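Local coordinates for protein beta-galactosidase (Bacteroides thetaiotaomicron, PDB 5MUJ) that binds chain B of the plant pectin rhamnogalacturonan II and probably hydrolyses an arabinofuranosyl linkage in it, at residues W72-V77 and R357-A362; P63-Q68 and D98-W103; S335-I338 and V343-H346. All blocks are in the same frame, centred on the assembly; numbering follows the deposited sequence.

Contact 1 (W72-V77 and R357-A362). With RAM (alpha-L-rhamnopyranose), chain B.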
ATOM      1  N   TRP A  72     -14.633   8.822   7.927  1.00 14.69           N
ATOM      2  CA  TRP A  72     -13.443   8.355   7.246  1.00 13.90           C
ATOM      3  C   TRP A  72     -12.712   7.321   8.122  1.00 14.84           C
ATOM      4  O   TRP A  72     -12.551   7.495   9.327  1.00 15.71           O
ATOM      5  CB  TRP A  72     -12.501   9.501   6.923  1.00 13.85           C
ATOM      6  CG  TRP A  72     -13.111  10.497   5.965  1.00 13.63           C
ATOM      7  CD1 TRP A  72     -13.713  11.708   6.259  1.00 15.47           C
ATOM      8  CD2 TRP A  72     -13.204  10.350   4.551  1.00 16.10           C
ATOM      9  NE1 TRP A  72     -14.168  12.298   5.117  1.00 18.01           N
ATOM     10  CE2 TRP A  72     -13.845  11.500   4.046  1.00 18.42           C
ATOM     11  CE3 TRP A  72     -12.789   9.364   3.656  1.00 16.98           C
ATOM     12  CZ2 TRP A  72     -14.097  11.669   2.676  1.00 17.59           C
ATOM     13  CZ3 TRP A  72     -13.032   9.546   2.300  1.00 18.92           C
ATOM     14  CH2 TRP A  72     -13.650  10.683   1.819  1.00 16.77           C
ATOM     15  N   LEU A  73     -12.268   6.234   7.490  1.00 13.34           N
ATOM     16  CA  LEU A  73     -11.581   5.153   8.174  1.00 14.39           C
ATOM     17  C   LEU A  73     -10.201   4.927   7.531  1.00 12.01           C
ATOM     18  O   LEU A  73     -10.048   5.222   6.362  1.00 13.86           O
ATOM     19  CB  LEU A  73     -12.447   3.917   8.075  1.00 14.90           C
ATOM     20  CG  LEU A  73     -13.832   4.060   8.717  1.00 16.84           C
ATOM     21  CD1 LEU A  73     -14.714   2.918   8.280  1.00 19.38           C
ATOM     22  CD2 LEU A  73     -13.695   4.105  10.222  1.00 16.75           C
HETATM   23  N   MSE A  74      -9.199   4.597   8.352  1.00 11.38           N
HETATM   24  CA  MSE A  74      -7.870   4.240   7.840  1.00 11.50           C
HETATM   25  C   MSE A  74      -7.406   2.982   8.515  1.00 11.15           C
HETATM   26  O   MSE A  74      -7.252   2.936   9.722  1.00 12.41           O
HETATM   27  CB  MSE A  74      -6.862   5.362   8.130  1.00 11.76           C
HETATM   28  CG  MSE A  74      -5.496   5.025   7.507  1.00 13.52           C
HETATM   29 SE   MSE A  74      -4.104   6.068   8.373  1.00 20.00          SE
HETATM   30  CE  MSE A  74      -4.780   7.859   7.914  1.00 11.81           C
ATOM     31  N   THR A  75      -7.124   1.954   7.712  1.00  9.94           N
ATOM     32  CA  THR A  75      -6.356   0.800   8.261  1.00 10.05           C
ATOM     33  C   THR A  75      -4.882   1.101   8.095  1.00 10.32           C
ATOM     34  O   THR A  75      -4.508   1.850   7.225  1.00 11.50           O
ATOM     35  CB  THR A  75      -6.644  -0.612   7.635  1.00 10.03           C
ATOM     36  OG1 THR A  75      -6.495  -0.586   6.200  1.00 11.55           O
ATOM     37  CG2 THR A  75      -7.968  -1.124   7.978  1.00  9.54           C
ATOM     38  N   TYR A  76      -4.091   0.594   9.028  1.00 10.14           N
ATOM     39  CA  TYR A  76      -2.630   0.728   8.993  1.00 10.27           C
ATOM     40  C   TYR A  76      -1.942  -0.438   9.723  1.00  9.90           C
ATOM     41  O   TYR A  76      -2.570  -1.169  10.474  1.00 11.68           O
ATOM     42  CB  TYR A  76      -2.175   2.085   9.515  1.00 10.75           C
ATOM     43  CG  TYR A  76      -2.494   2.348  10.981  1.00 10.66           C
ATOM     44  CD1 TYR A  76      -1.593   1.992  11.983  1.00 10.63           C
ATOM     45  CD2 TYR A  76      -3.685   3.008  11.361  1.00 11.40           C
ATOM     46  CE1 TYR A  76      -1.866   2.201  13.324  1.00 10.43           C
ATOM     47  CE2 TYR A  76      -3.966   3.243  12.717  1.00 12.45           C
ATOM     48  CZ  TYR A  76      -3.045   2.896  13.678  1.00 11.63           C
ATOM     49  OH  TYR A  76      -3.294   3.118  15.010  1.00 15.52           O
ATOM     50  N   VAL A  77      -0.658  -0.635   9.430  1.00  9.96           N
ATOM     51  CA  VAL A  77       0.071  -1.694  10.081  1.00 10.97           C
ATOM     52  C   VAL A  77       0.994  -1.096  11.149  1.00 10.58           C
ATOM     53  O   VAL A  77       1.483   0.041  11.029  1.00 13.83           O
ATOM     54  CB  VAL A  77       0.856  -2.584   9.072  1.00 12.15           C
ATOM     55  CG1 VAL A  77      -0.132  -3.107   8.025  1.00 11.80           C
ATOM     56  CG2 VAL A  77       2.049  -1.840   8.452  1.00 12.92           C
ATOM     57  N   ARG A 357       8.958   5.970  12.275  1.00 12.09           N
ATOM     58  CA  ARG A 357       8.095   5.668  11.150  1.00 12.09           C
ATOM     59  C   ARG A 357       6.627   5.897  11.496  1.00 11.19           C
ATOM     60  O   ARG A 357       6.085   5.282  12.405  1.00 12.15           O
ATOM     61  CB  ARG A 357       8.327   4.217  10.722  1.00 12.48           C
ATOM     62  CG  ARG A 357       7.484   3.789   9.534  1.00 12.41           C
ATOM     63  CD  ARG A 357       7.898   2.410   8.979  1.00 11.76           C
ATOM     64  NE  ARG A 357       9.269   2.338   8.453  1.00 12.09           N
ATOM     65  CZ  ARG A 357       9.611   2.079   7.175  1.00 10.95           C
ATOM     66  NH1 ARG A 357       8.699   1.871   6.244  1.00 12.49           N
ATOM     67  NH2 ARG A 357      10.891   2.103   6.828  1.00 14.00           N
ATOM     68  N   GLY A 358       5.974   6.701  10.677  1.00 10.02           N
ATOM     69  CA  GLY A 358       4.548   6.989  10.821  1.00 10.40           C
ATOM     70  C   GLY A 358       3.926   7.360   9.508  1.00 10.42           C
ATOM     71  O   GLY A 358       4.591   7.298   8.455  1.00 11.69           O
ATOM     72  N   ILE A 359       2.646   7.716   9.556  1.00  9.80           N
ATOM     73  CA  ILE A 359       1.859   8.069   8.388  1.00  9.86           C
ATOM     74  C   ILE A 359       1.634   9.575   8.425  1.00  9.96           C
ATOM     75  O   ILE A 359       1.218  10.134   9.467  1.00 14.58           O
ATOM     76  CB  ILE A 359       0.519   7.326   8.353  1.00 10.15           C
ATOM     77  CG1 ILE A 359       0.783   5.831   8.123  1.00 11.36           C
ATOM     78  CG2 ILE A 359      -0.432   7.848   7.271  1.00  8.92           C
ATOM     79  CD1 ILE A 359      -0.365   4.894   8.448  1.00 10.09           C
ATOM     80  N   ALA A 360       1.903  10.241   7.303  1.00 10.99           N
ATOM     81  CA  ALA A 360       1.705  11.712   7.129  1.00  9.47           C
ATOM     82  C   ALA A 360       0.804  12.014   5.942  1.00 10.50           C
ATOM     83  O   ALA A 360       0.411  11.126   5.173  1.00 11.13           O
ATOM     84  CB  ALA A 360       2.992  12.407   6.956  1.00  8.70           C
ATOM     85  N   ILE A 361       0.427  13.286   5.821  1.00  8.86           N
ATOM     86  CA  ILE A 361      -0.445  13.729   4.758  1.00  8.73           C
ATOM     87  C   ILE A 361       0.097  14.945   4.023  1.00  9.02           C
ATOM     88  O   ILE A 361       0.586  15.889   4.657  1.00 11.58           O
ATOM     89  CB  ILE A 361      -1.812  14.144   5.317  1.00  9.49           C
ATOM     90  CG1 ILE A 361      -2.219  13.182   6.407  1.00 10.05           C
ATOM     91  CG2 ILE A 361      -2.847  14.146   4.217  1.00 11.02           C
ATOM     92  CD1 ILE A 361      -3.568  13.532   6.993  1.00  9.83           C
ATOM     93  N   ALA A 362      -0.067  14.963   2.705  1.00  9.71           N
ATOM     94  CA  ALA A 362       0.185  16.167   1.911  1.00  9.67           C
ATOM     95  C   ALA A 362      -1.123  16.523   1.159  1.00  9.48           C
ATOM     96  O   ALA A 362      -1.936  15.652   0.873  1.00 10.73           O
ATOM     97  CB  ALA A 362       1.359  15.945   0.955  1.00 10.81           C
TER
HETATM   98  C1  RAM B   6      11.716  -2.057   2.615  1.00 16.05           C
HETATM   99  C2  RAM B   6      10.277  -1.983   3.057  1.00 16.96           C
HETATM  100  C3  RAM B   6      10.116  -0.755   3.951  1.00 14.81           C
HETATM  101  C4  RAM B   6      10.548   0.470   3.144  1.00 15.73           C
HETATM  102  C5  RAM B   6      11.953   0.403   2.529  1.00 14.63           C
HETATM  103  C6  RAM B   6      12.148   1.429   1.426  1.00 14.55           C
HETATM  104  O2  RAM B   6       9.440  -1.902   1.872  1.00 16.13           O
HETATM  105  O3  RAM B   6       8.776  -0.611   4.428  1.00 15.73           O
HETATM  106  O4  RAM B   6      10.571   1.589   4.015  1.00 15.32           O
HETATM  107  O5  RAM B   6      12.358  -0.902   2.041  1.00 14.93           O
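At a buried seam between two blades of a five-bladed beta-propeller, Met74 and Tyr76 on strand 71-79 meet Ile359 on strand 357-363 of the closing blade. No hydrogen bond crosses between the two strands, and the seam rests on apolar packing. Ile359 places CG1 anti to its carbonyl carbon (chi1 -68°) and extends from there, so its CD1 methyl reaches both partners. It lies 3.5 Å from CB of Tyr76 and 3.9 Å from SE of Met74, a selenomethionine whose flexible unbranched chain bends near its end and runs alongside the isoleucine in the opposite sense. The Tyr76 ring turns from the isoleucine to Thr105, where its OH and Thr105 OG1 share a hydrogen bond. Two residues before Ile359, Arg357 reaches the bound rhamnose. NH1 and NH2 each donate to its O4 at 2.9 Å, in the guanidinium plane, both bonds bent as they converge on one oxygen. NH1 also pairs with Asp61, while His333, Lys334 and Tyr158 bind the same sugar. A leucine in place of Arg357 would probably leave O4 without these two donors and Asp61 without its charged partner. The blades thus meet here through apolar packing alone, while two N-H groups on the same strand meet one sugar oxygen.

Contact 2 (P63-Q68 and D98-W103)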
ATOM      1  N   PRO A  63      -1.093   3.011   5.014  1.00 11.80           N
ATOM      2  CA  PRO A  63      -2.448   3.463   5.041  1.00 11.99           C
ATOM      3  C   PRO A  63      -3.351   2.991   3.915  1.00 12.21           C
ATOM      4  O   PRO A  63      -2.948   2.978   2.727  1.00 13.02           O
ATOM      5  CB  PRO A  63      -2.301   4.995   4.950  1.00 11.90           C
ATOM      6  CG  PRO A  63      -1.066   5.174   4.121  1.00 13.05           C
ATOM      7  CD  PRO A  63      -0.160   4.102   4.640  1.00 12.49           C
ATOM      8  N   THR A  64      -4.573   2.633   4.289  1.00 10.66           N
ATOM      9  CA  THR A  64      -5.650   2.479   3.338  1.00 10.08           C
ATOM     10  C   THR A  64      -6.816   3.304   3.877  1.00  9.89           C
ATOM     11  O   THR A  64      -7.268   3.068   5.004  1.00 12.76           O
ATOM     12  CB  THR A  64      -6.082   1.011   3.175  1.00 11.88           C
ATOM     13  OG1 THR A  64      -4.938   0.190   2.960  1.00 13.41           O
ATOM     14  CG2 THR A  64      -7.026   0.821   1.993  1.00 13.60           C
ATOM     15  N   VAL A  65      -7.277   4.254   3.081  1.00  9.83           N
ATOM     16  CA  VAL A  65      -8.344   5.190   3.543  1.00  9.79           C
ATOM     17  C   VAL A  65      -9.624   4.940   2.779  1.00 11.20           C
ATOM     18  O   VAL A  65      -9.634   4.825   1.557  1.00 12.38           O
ATOM     19  CB  VAL A  65      -7.959   6.685   3.443  1.00 11.18           C
ATOM     20  CG1 VAL A  65      -9.159   7.603   3.827  1.00 11.44           C
ATOM     21  CG2 VAL A  65      -6.767   7.002   4.321  1.00 11.91           C
ATOM     22  N   PHE A  66     -10.715   4.886   3.533  1.00 11.54           N
ATOM     23  CA  PHE A  66     -12.024   4.698   2.947  1.00 12.30           C
ATOM     24  C   PHE A  66     -13.127   5.371   3.780  1.00 13.75           C
ATOM     25  O   PHE A  66     -12.874   5.867   4.856  1.00 15.38           O
ATOM     26  CB  PHE A  66     -12.294   3.206   2.743  1.00 13.60           C
ATOM     27  CG  PHE A  66     -12.108   2.372   3.979  1.00 13.54           C
ATOM     28  CD1 PHE A  66     -10.824   1.999   4.371  1.00 11.52           C
ATOM     29  CD2 PHE A  66     -13.197   1.895   4.713  1.00 12.58           C
ATOM     30  CE1 PHE A  66     -10.628   1.240   5.504  1.00 13.89           C
ATOM     31  CE2 PHE A  66     -12.997   1.112   5.827  1.00 14.32           C
ATOM     32  CZ  PHE A  66     -11.709   0.767   6.206  1.00 13.60           C
ATOM     33  N   ARG A  67     -14.330   5.380   3.235  1.00 15.14           N
ATOM     34  CA  ARG A  67     -15.461   6.128   3.834  1.00 17.41           C
ATOM     35  C   ARG A  67     -16.645   5.180   4.042  1.00 18.92           C
ATOM     36  O   ARG A  67     -16.945   4.375   3.184  1.00 17.48           O
ATOM     37  CB  ARG A  67     -15.793   7.292   2.891  1.00 22.69           C
ATOM     38  CG  ARG A  67     -17.184   7.872   2.849  1.00 30.74           C
ATOM     39  CD  ARG A  67     -17.420   8.945   3.902  1.00 32.38           C
ATOM     40  NE  ARG A  67     -17.800  10.234   3.309  1.00 39.86           N
ATOM     41  CZ  ARG A  67     -18.915  10.495   2.617  1.00 43.26           C
ATOM     42  NH1 ARG A  67     -19.836   9.554   2.394  1.00 48.02           N
ATOM     43  NH2 ARG A  67     -19.110  11.720   2.128  1.00 47.81           N
ATOM     44  N   GLN A  68     -17.304   5.281   5.196  1.00 17.69           N
ATOM     45  CA  GLN A  68     -18.608   4.625   5.421  1.00 18.90           C
ATOM     46  C   GLN A  68     -19.486   5.618   6.143  1.00 20.96           C
ATOM     47  O   GLN A  68     -19.109   6.078   7.211  1.00 22.14           O
ATOM     48  CB  GLN A  68     -18.488   3.368   6.271  1.00 22.95           C
ATOM     49  CG  GLN A  68     -19.837   2.705   6.523  1.00 22.41           C
ATOM     50  CD  GLN A  68     -19.691   1.314   7.096  1.00 24.91           C
ATOM     51  OE1 GLN A  68     -19.740   1.129   8.298  1.00 29.22           O
ATOM     52  NE2 GLN A  68     -19.497   0.337   6.229  1.00 23.96           N
ATOM     53  N   ASP A  98     -13.227  12.452  11.173  1.00 16.14           N
ATOM     54  CA  ASP A  98     -14.303  13.266  10.588  1.00 15.18           C
ATOM     55  C   ASP A  98     -13.828  14.232   9.510  1.00 16.49           C
ATOM     56  O   ASP A  98     -14.674  14.811   8.809  1.00 19.92           O
ATOM     57  CB  ASP A  98     -15.021  14.084  11.678  1.00 16.21           C
ATOM     58  CG  ASP A  98     -15.693  13.219  12.711  1.00 21.19           C
ATOM     59  OD1 ASP A  98     -16.520  12.352  12.355  1.00 27.36           O
ATOM     60  OD2 ASP A  98     -15.417  13.438  13.899  1.00 28.65           O
ATOM     61  N   ASN A  99     -12.513  14.471   9.386  1.00 15.99           N
ATOM     62  CA  ASN A  99     -12.060  15.555   8.491  1.00 17.35           C
ATOM     63  C   ASN A  99     -10.868  15.202   7.610  1.00 17.68           C
ATOM     64  O   ASN A  99     -10.255  16.094   7.008  1.00 17.94           O
ATOM     65  CB  ASN A  99     -11.757  16.830   9.311  1.00 16.49           C
ATOM     66  CG  ASN A  99     -10.577  16.660  10.231  1.00 17.64           C
ATOM     67  OD1 ASN A  99      -9.994  15.568  10.316  1.00 23.30           O
ATOM     68  ND2 ASN A  99     -10.209  17.709  10.933  1.00 21.70           N
ATOM     69  N   LEU A 100     -10.572  13.904   7.529  1.00 19.16           N
ATOM     70  CA  LEU A 100      -9.353  13.341   6.868  1.00 14.39           C
ATOM     71  C   LEU A 100      -7.980  13.728   7.456  1.00 14.16           C
ATOM     72  O   LEU A 100      -6.968  13.148   7.062  1.00 14.07           O
ATOM     73  CB  LEU A 100      -9.357  13.569   5.345  1.00 12.33           C
ATOM     74  CG  LEU A 100     -10.430  12.837   4.546  1.00 13.08           C
ATOM     75  CD1 LEU A 100     -10.704  13.467   3.189  1.00 13.26           C
ATOM     76  CD2 LEU A 100      -9.955  11.396   4.410  1.00 10.11           C
ATOM     77  N   LEU A 101      -7.922  14.613   8.448  1.00 12.12           N
ATOM     78  CA  LEU A 101      -6.673  15.161   8.946  1.00 11.15           C
ATOM     79  C   LEU A 101      -6.335  14.700  10.363  1.00 12.85           C
ATOM     80  O   LEU A 101      -5.179  14.402  10.667  1.00 14.98           O
ATOM     81  CB  LEU A 101      -6.763  16.711   8.930  1.00 12.27           C
ATOM     82  CG  LEU A 101      -6.945  17.321   7.537  1.00 13.02           C
ATOM     83  CD1 LEU A 101      -7.276  18.835   7.690  1.00 12.43           C
ATOM     84  CD2 LEU A 101      -5.714  17.031   6.630  1.00 13.95           C
ATOM     85  N   ASP A 102      -7.358  14.754  11.227  1.00 15.89           N
ATOM     86  CA  ASP A 102      -7.307  14.377  12.624  1.00 16.90           C
ATOM     87  C   ASP A 102      -7.886  12.971  12.780  1.00 13.58           C
ATOM     88  O   ASP A 102      -9.070  12.724  12.460  1.00 16.59           O
ATOM     89  CB  ASP A 102      -8.133  15.348  13.492  1.00 18.06           C
ATOM     90  CG  ASP A 102      -7.546  16.750  13.535  1.00 18.08           C
ATOM     91  OD1 ASP A 102      -7.844  17.561  12.645  1.00 24.72           O
ATOM     92  OD2 ASP A 102      -6.770  17.033  14.461  1.00 29.31           O
ATOM     93  N   TRP A 103      -7.071  12.117  13.366  1.00 11.52           N
ATOM     94  CA  TRP A 103      -7.319  10.643  13.378  1.00 11.96           C
ATOM     95  C   TRP A 103      -7.330  10.110  14.796  1.00 12.28           C
ATOM     96  O   TRP A 103      -6.514  10.527  15.638  1.00 15.36           O
ATOM     97  CB  TRP A 103      -6.250   9.863  12.538  1.00 10.99           C
ATOM     98  CG  TRP A 103      -6.433  10.150  11.106  1.00 12.35           C
ATOM     99  CD1 TRP A 103      -5.854  11.172  10.383  1.00 12.42           C
ATOM    100  CD2 TRP A 103      -7.302   9.468  10.197  1.00 10.92           C
ATOM    101  NE1 TRP A 103      -6.340  11.170   9.093  1.00 11.42           N
ATOM    102  CE2 TRP A 103      -7.221  10.131   8.957  1.00 10.85           C
ATOM    103  CE3 TRP A 103      -8.165   8.387  10.320  1.00  9.49           C
ATOM    104  CZ2 TRP A 103      -8.006   9.757   7.880  1.00 10.19           C
ATOM    105  CZ3 TRP A 103      -8.900   8.026   9.260  1.00  9.33           C
ATOM    106  CH2 TRP A 103      -8.812   8.684   8.049  1.00  9.64           C
TER
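Val65 turns CG1 anti to its backbone N (chi1 175°), and Leu100, with CG anti to its carbonyl carbon (chi1 -66°) and an extended second torsion, brings CD2 to meet it at 3.9 Å. The two side chains lie at a slant to each other, methyl against methyl. Within one blade of the propeller, this joins the first strand, 59-68, to the loop between its third and fourth strands, 90-97 and 104-110. Trp103 closes on the same methyl from the far end of the loop: CH2, at the outer corner of its six-membered ring, lies 4.4 Å from Val65 CG1, a looser approach than that of the leucine. A short beta-branched valine suits a strand position where a methyl must meet two larger side chains, and the broad indole can touch the strand while its nitrogen serves the loop. Phe347, from the neighbouring blade, packs on both Val65 and Trp103, and Tyr345 lies on Leu100.

Polar groups within the loop shape it, and Ser97 OG, just before it, adds bonds to Asn99 N and Asp102 O. Trp103 NE1 donates to Leu100 O at 2.9 Å in a bent bond that comes from above the carbonyl plane, linking the ring to the backbone of the leucine it accompanies. Asn99 forms an Asx turn: its OD1 accepts from Leu101 N, above the amide carbonyl plane, and from Asp102 N, in that plane and on a lone pair, both at 2.9 Å. Asparagine suits the place because its amide offers an acceptor and a donor at once. The donor half goes to the side chain of Asp102, where Asn99 ND2 meets OD1 at 2.9 Å in a nearly straight bond (175°), from the anti side of the carboxylate.

Contact 3 (S335-I338 and V343-H346)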
ATOM      1  N   SER A 335       1.684   5.160  -0.892  1.00 12.57           N
ATOM      2  CA  SER A 335       0.562   6.080  -1.184  1.00 12.46           C
ATOM      3  C   SER A 335      -0.800   5.539  -0.872  1.00 11.48           C
ATOM      4  O   SER A 335      -1.120   4.365  -1.056  1.00 13.75           O
ATOM      5  CB  SER A 335       0.556   6.440  -2.678  1.00 14.78           C
ATOM      6  OG  SER A 335       1.782   7.030  -3.066  1.00 15.45           O
ATOM      7  N   TYR A 336      -1.636   6.449  -0.383  1.00 10.69           N
ATOM      8  CA  TYR A 336      -3.070   6.347  -0.561  1.00 11.21           C
ATOM      9  C   TYR A 336      -3.615   7.760  -0.768  1.00 11.66           C
ATOM     10  O   TYR A 336      -3.281   8.655  -0.021  1.00 11.76           O
ATOM     11  CB  TYR A 336      -3.744   5.641   0.619  1.00 10.47           C
ATOM     12  CG  TYR A 336      -4.916   4.839   0.182  1.00 10.77           C
ATOM     13  CD1 TYR A 336      -6.162   5.433  -0.028  1.00 10.54           C
ATOM     14  CD2 TYR A 336      -4.780   3.454  -0.118  1.00 11.77           C
ATOM     15  CE1 TYR A 336      -7.233   4.706  -0.492  1.00 12.56           C
ATOM     16  CE2 TYR A 336      -5.863   2.721  -0.564  1.00 12.15           C
ATOM     17  CZ  TYR A 336      -7.091   3.347  -0.749  1.00 12.68           C
ATOM     18  OH  TYR A 336      -8.204   2.660  -1.183  1.00 13.99           O
ATOM     19  N   VAL A 337      -4.419   7.948  -1.809  1.00 11.19           N
ATOM     20  CA  VAL A 337      -4.807   9.273  -2.273  1.00 13.42           C
ATOM     21  C   VAL A 337      -6.340   9.414  -2.297  1.00 13.65           C
ATOM     22  O   VAL A 337      -7.073   8.590  -2.867  1.00 16.24           O
ATOM     23  CB  VAL A 337      -4.189   9.586  -3.657  1.00 12.70           C
ATOM     24  CG1 VAL A 337      -4.390  11.047  -4.040  1.00 14.04           C
ATOM     25  CG2 VAL A 337      -2.703   9.287  -3.672  1.00 11.87           C
ATOM     26  N   ILE A 338      -6.842  10.470  -1.667  1.00 14.75           N
ATOM     27  CA  ILE A 338      -8.259  10.726  -1.654  1.00 15.27           C
ATOM     28  C   ILE A 338      -8.431  12.089  -2.291  1.00 17.32           C
ATOM     29  O   ILE A 338      -7.762  13.028  -1.866  1.00 18.95           O
ATOM     30  CB  ILE A 338      -8.808  10.804  -0.209  1.00 16.52           C
ATOM     31  CG1 ILE A 338      -8.605   9.487   0.554  1.00 16.31           C
ATOM     32  CG2 ILE A 338     -10.276  11.176  -0.218  1.00 17.79           C
ATOM     33  CD1 ILE A 338      -9.395   8.299   0.031  1.00 17.08           C
ATOM     34  N   VAL A 343     -10.249  18.919  -2.886  1.00 16.59           N
ATOM     35  CA  VAL A 343      -8.920  18.877  -2.276  1.00 13.06           C
ATOM     36  C   VAL A 343      -8.392  17.458  -2.415  1.00 11.64           C
ATOM     37  O   VAL A 343      -9.150  16.505  -2.175  1.00 13.05           O
ATOM     38  CB  VAL A 343      -8.989  19.299  -0.796  1.00 14.02           C
ATOM     39  CG1 VAL A 343      -7.620  19.312  -0.142  1.00 12.73           C
ATOM     40  CG2 VAL A 343      -9.666  20.677  -0.667  1.00 15.87           C
ATOM     41  N   VAL A 344      -7.117  17.333  -2.801  1.00 12.92           N
ATOM     42  CA  VAL A 344      -6.408  16.046  -2.856  1.00 11.45           C
ATOM     43  C   VAL A 344      -5.591  15.823  -1.596  1.00  9.77           C
ATOM     44  O   VAL A 344      -4.851  16.712  -1.180  1.00 12.15           O
ATOM     45  CB  VAL A 344      -5.465  15.935  -4.080  1.00 10.64           C
ATOM     46  CG1 VAL A 344      -4.818  14.541  -4.116  1.00 12.40           C
ATOM     47  CG2 VAL A 344      -6.201  16.189  -5.367  1.00 11.90           C
ATOM     48  N   TYR A 345      -5.778  14.647  -0.972  1.00  9.62           N
ATOM     49  CA  TYR A 345      -5.070  14.260   0.238  1.00 11.54           C
ATOM     50  C   TYR A 345      -4.226  13.041  -0.131  1.00 12.29           C
ATOM     51  O   TYR A 345      -4.784  12.009  -0.497  1.00 12.65           O
ATOM     52  CB  TYR A 345      -6.031  13.872   1.378  1.00 11.30           C
ATOM     53  CG  TYR A 345      -7.039  14.941   1.788  1.00 12.15           C
ATOM     54  CD1 TYR A 345      -8.168  15.220   1.007  1.00 11.42           C
ATOM     55  CD2 TYR A 345      -6.886  15.636   2.981  1.00 13.49           C
ATOM     56  CE1 TYR A 345      -9.072  16.208   1.387  1.00 13.12           C
ATOM     57  CE2 TYR A 345      -7.797  16.603   3.369  1.00 13.51           C
ATOM     58  CZ  TYR A 345      -8.882  16.859   2.582  1.00 12.87           C
ATOM     59  OH  TYR A 345      -9.806  17.829   2.954  1.00 15.18           O
ATOM     60  N   HIS A 346      -2.914  13.175  -0.000  1.00 10.40           N
ATOM     61  CA  HIS A 346      -1.992  12.108  -0.298  1.00  9.37           C
ATOM     62  C   HIS A 346      -1.406  11.620   1.032  1.00  8.85           C
ATOM     63  O   HIS A 346      -0.584  12.304   1.631  1.00 10.07           O
ATOM     64  CB  HIS A 346      -0.912  12.590  -1.245  1.00 10.35           C
ATOM     65  CG  HIS A 346      -0.094  11.479  -1.855  1.00  9.38           C
ATOM     66  ND1 HIS A 346       0.370  11.556  -3.152  1.00 10.60           N
ATOM     67  CD2 HIS A 346       0.426  10.317  -1.346  1.00  9.07           C
ATOM     68  CE1 HIS A 346       1.091  10.474  -3.438  1.00 10.89           C
ATOM     69  NE2 HIS A 346       1.144   9.714  -2.369  1.00  9.76           N
TER
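Val337 sits over the flat of the His346 imidazole: its CG2 stands 3.8 Å from the ring centroid and only 7° off the ring normal, a well-centred CH-pi contact. The ring's rim is used as well, since Ser335 OG lies near its plane and makes a 2.8 Å hydrogen bond with His346 NE2, in which either group could be the donor. Both contacts depend on the histidine carrying CG anti to its backbone N (chi1 -167°), which swings the imidazole across to the neighbouring strand. A small serine can bring its hydroxyl to that nitrogen, and a branched valine offers one methyl to the ring and another elsewhere: Val337 CG1 meets Val344 CG1 at 3.5 Å, the two valines lying at a slant. Phe286 from another blade packs against Ser335 and Val337.

The backbones form the beta hairpin of strands 331-340 and 343-351, inside the blade that closes the propeller. Ile338 and Tyr345 make an antiparallel hydrogen-bonded pair, with Ile338 N to Tyr345 O at 2.8 Å and Tyr345 N to Ile338 O at 2.7 Å; Val337 with His346 is the adjoining non-hydrogen-bonded pair, its side chains on the opposite sheet face. Tyr345 presents its ring edge to the isoleucine carbonyl, CD1 lying 3.6 Å from Ile338 O, while the far end of the isoleucine turns off to pack on Val65 and Tyr137.

Overall arrangement
From the N terminus, strand 45-51 first joins the sheet that the chain's last strands will complete, the ring closure of the propeller. Contact 2 then opens at 63-68 and contact 1 at 72-77; contact 2 closes at 98-103, about 30 residues on, within the same blade. Contact 1 stays open until 357-362, spanning the intervening blades, so the two cross. Contact 3 closes a tight hairpin near the end, nested inside contact 1 and in series with contact 2. Contacts 1 and 2 share the sheet of strands 59-68 and 71-79, contacts 1 and 3 that of 343-351 and 357-363, while Tyr336 packs against 63-65 to bring contacts 2 and 3 together.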